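Side-chain contact in Red carotenoid protein (RCP) (Nostoc sp., PDB 5FCY), which binds carotenoids such as beta-carotene within a soluble all-helical domain and probably serves in photoprotection: residues W31-E36 with E132-L137. Residues are numbered along the deposited sequence; the frame is centred on the assembly and turned at random.
Sequences WFIYKE and EGIKGL. With BCR (beta-carotene), chain B.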
# COMPACT_ATOMS: atom_id res chain seq x y z
N TRP A 31 0.69 -4.59 -4.77
CA TRP A 31 0.44 -4.29 -6.17
C TRP A 31 -0.29 -5.43 -6.87
O TRP A 31 -1.23 -5.20 -7.64
CB TRP A 31 1.75 -3.99 -6.89
CG TRP A 31 1.64 -4.03 -8.38
CD1 TRP A 31 2.04 -5.04 -9.21
CD2 TRP A 31 1.09 -3.01 -9.22
NE1 TRP A 31 1.77 -4.71 -10.51
CE2 TRP A 31 1.19 -3.47 -10.55
CE3 TRP A 31 0.53 -1.75 -8.99
CZ2 TRP A 31 0.74 -2.72 -11.64
CZ3 TRP A 31 0.09 -1.01 -10.07
CH2 TRP A 31 0.20 -1.50 -11.37
N PHE A 32 0.13 -6.67 -6.63
CA PHE A 32 -0.51 -7.80 -7.29
C PHE A 32 -1.94 -7.98 -6.80
O PHE A 32 -2.84 -8.29 -7.59
CB PHE A 32 0.31 -9.07 -7.07
CG PHE A 32 1.54 -9.14 -7.91
CD1 PHE A 32 1.46 -9.35 -9.28
CD2 PHE A 32 2.79 -8.97 -7.34
CE1 PHE A 32 2.59 -9.41 -10.06
CE2 PHE A 32 3.94 -9.03 -8.12
CZ PHE A 32 3.83 -9.25 -9.48
N ILE A 33 -2.18 -7.80 -5.49
CA ILE A 33 -3.54 -7.79 -4.98
C ILE A 33 -4.39 -6.79 -5.75
O ILE A 33 -5.54 -7.07 -6.11
CB ILE A 33 -3.54 -7.48 -3.47
CG1 ILE A 33 -2.85 -8.60 -2.69
CG2 ILE A 33 -4.97 -7.30 -2.96
CD1 ILE A 33 -2.58 -8.27 -1.23
N TYR A 34 -3.84 -5.60 -6.02
CA TYR A 34 -4.58 -4.59 -6.76
C TYR A 34 -4.96 -5.07 -8.15
O TYR A 34 -5.99 -4.66 -8.69
CB TYR A 34 -3.75 -3.30 -6.85
CG TYR A 34 -4.14 -2.39 -7.99
CD1 TYR A 34 -5.24 -1.55 -7.89
CD2 TYR A 34 -3.40 -2.36 -9.17
CE1 TYR A 34 -5.60 -0.72 -8.93
CE2 TYR A 34 -3.75 -1.53 -10.21
CZ TYR A 34 -4.85 -0.71 -10.09
OH TYR A 34 -5.20 0.12 -11.13
N LYS A 35 -4.14 -5.94 -8.75
CA LYS A 35 -4.46 -6.47 -10.08
C LYS A 35 -5.48 -7.60 -10.02
O LYS A 35 -6.09 -7.91 -11.05
CB LYS A 35 -3.18 -6.96 -10.77
CG LYS A 35 -2.13 -5.87 -10.99
CD LYS A 35 -2.61 -4.75 -11.92
CE LYS A 35 -2.32 -5.05 -13.38
NZ LYS A 35 -2.84 -3.98 -14.27
N GLU A 36 -5.69 -8.22 -8.86
CA GLU A 36 -6.74 -9.21 -8.68
C GLU A 36 -8.08 -8.57 -8.30
O GLU A 36 -8.96 -9.27 -7.79
CB GLU A 36 -6.34 -10.23 -7.62
CG GLU A 36 -4.92 -10.75 -7.74
CD GLU A 36 -4.65 -11.45 -9.06
OE1 GLU A 36 -4.43 -12.68 -9.04
OE2 GLU A 36 -4.66 -10.77 -10.11
N GLU A 132 -2.61 -15.91 -2.30
CA GLU A 132 -3.69 -16.88 -2.48
C GLU A 132 -4.56 -16.96 -1.23
O GLU A 132 -5.78 -17.10 -1.32
CB GLU A 132 -3.11 -18.26 -2.82
CG GLU A 132 -2.24 -18.27 -4.08
CD GLU A 132 -3.00 -17.83 -5.33
OE1 GLU A 132 -4.24 -17.96 -5.35
OE2 GLU A 132 -2.35 -17.33 -6.28
N GLY A 133 -3.94 -16.85 -0.05
CA GLY A 133 -4.72 -16.82 1.17
C GLY A 133 -5.62 -15.60 1.26
O GLY A 133 -6.73 -15.67 1.79
N ILE A 134 -5.15 -14.46 0.75
CA ILE A 134 -5.96 -13.25 0.75
C ILE A 134 -7.02 -13.32 -0.34
O ILE A 134 -8.12 -12.77 -0.18
CB ILE A 134 -5.07 -12.01 0.60
CG1 ILE A 134 -4.21 -11.83 1.85
CG2 ILE A 134 -5.92 -10.75 0.37
CD1 ILE A 134 -3.10 -10.80 1.70
N LYS A 135 -6.72 -13.98 -1.47
CA LYS A 135 -7.74 -14.24 -2.47
C LYS A 135 -8.90 -15.04 -1.90
O LYS A 135 -10.01 -14.99 -2.45
CB LYS A 135 -7.14 -14.98 -3.66
CG LYS A 135 -6.16 -14.16 -4.49
CD LYS A 135 -5.51 -15.01 -5.57
CE LYS A 135 -4.72 -14.17 -6.56
NZ LYS A 135 -4.01 -15.00 -7.57
N GLY A 136 -8.68 -15.79 -0.82
CA GLY A 136 -9.74 -16.58 -0.23
C GLY A 136 -10.69 -15.79 0.64
O GLY A 136 -11.86 -16.16 0.77
N LEU A 137 -10.21 -14.71 1.25
CA LEU A 137 -11.06 -13.90 2.11
C LEU A 137 -12.19 -13.26 1.31
O LEU A 137 -12.13 -13.13 0.09
CB LEU A 137 -10.24 -12.82 2.80
CG LEU A 137 -9.54 -13.21 4.11
CD1 LEU A 137 -8.74 -14.49 3.95
CD2 LEU A 137 -8.65 -12.08 4.59
C1 BCR B . 10.35 -1.06 -7.16
C2 BCR B . 11.35 -2.08 -7.70
C3 BCR B . 11.66 -3.22 -6.74
C4 BCR B . 10.45 -3.59 -5.90
C5 BCR B . 9.19 -3.06 -6.53
C6 BCR B . 9.08 -1.75 -6.70
C7 BCR B . 7.83 -0.95 -6.49
C8 BCR B . 6.63 -1.41 -6.08
C9 BCR B . 5.45 -0.50 -5.90
C10 BCR B . 4.26 -1.04 -5.53
C11 BCR B . 3.02 -0.27 -5.31
C33 BCR B . 8.16 -4.04 -7.00
C31 BCR B . 10.10 -0.04 -8.26
C32 BCR B . 10.98 -0.39 -5.95
C34 BCR B . 5.65 0.97 -6.13
C12 BCR B . 1.90 -0.90 -4.93
C13 BCR B . 0.62 -0.19 -4.68
C14 BCR B . -0.48 -0.91 -4.30
C15 BCR B . -1.80 -0.34 -4.01
C16 BCR B . -2.84 -1.11 -3.67
C17 BCR B . -4.14 -0.49 -3.39
C18 BCR B . -5.26 -1.17 -3.05
C19 BCR B . -6.49 -0.37 -2.79
C20 BCR B . -7.65 -0.90 -2.36
C21 BCR B . -8.81 -0.03 -2.13
C22 BCR B . -10.01 -0.49 -1.74
C23 BCR B . -11.11 0.49 -1.56
C24 BCR B . -12.37 0.14 -1.28
C25 BCR B . -13.49 1.11 -1.12
C26 BCR B . -13.37 2.43 -1.31
C27 BCR B . -13.70 3.35 -0.17
C28 BCR B . -14.72 2.68 0.74
C29 BCR B . -15.65 1.77 -0.05
C30 BCR B . -14.88 0.64 -0.74
C35 BCR B . 0.61 1.31 -4.84
C36 BCR B . -5.20 -2.66 -2.94
C37 BCR B . -10.16 -1.97 -1.52
C38 BCR B . -13.01 3.00 -2.66
C39 BCR B . -15.60 0.22 -2.01
C40 BCR B . -14.82 -0.55 0.21
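Glu36 and Lys135 join two helices of the all-helical N-terminal domain fold of the orange carotenoid protein family, and they illustrate how an ion pair can accompany an apolar contact. Helix 23-35 ends just before Glu36, whose chain is bent by the turn about its CB-CG bond (chi2 -60°) and brings its carboxylate across to the lysine. Lys135 runs fully extended beyond CG and the two side chains cross obliquely, NZ lying 2.8 Å from Glu36 OE1 in a salt bridge whose hydrogen bond is weak. The same ammonium also bonds within its own helix, where NZ meets Glu132 OE2 at 3.1 Å on the syn side, 34° out of the carboxylate plane. A methionine in place of Lys135 would probably leave Glu36 OE1 and Glu132 OE2, 5.8 Å apart, without the positive charge between them. Beside this network Ile33 and Ile134 are buried, their side chains crossing at about a right angle, with Phe146 and Trp18 packing on Ile33 and Leu145 and Tyr14 on Ile134. Helix 23-35 also lines the pigment pocket, Trp31 CB lying 3.7 Å from beta-carotene C12. Between the isoleucines the touch is methyl to methyl, Ile33 CD1 to Ile134 CD1 at 3.9 Å.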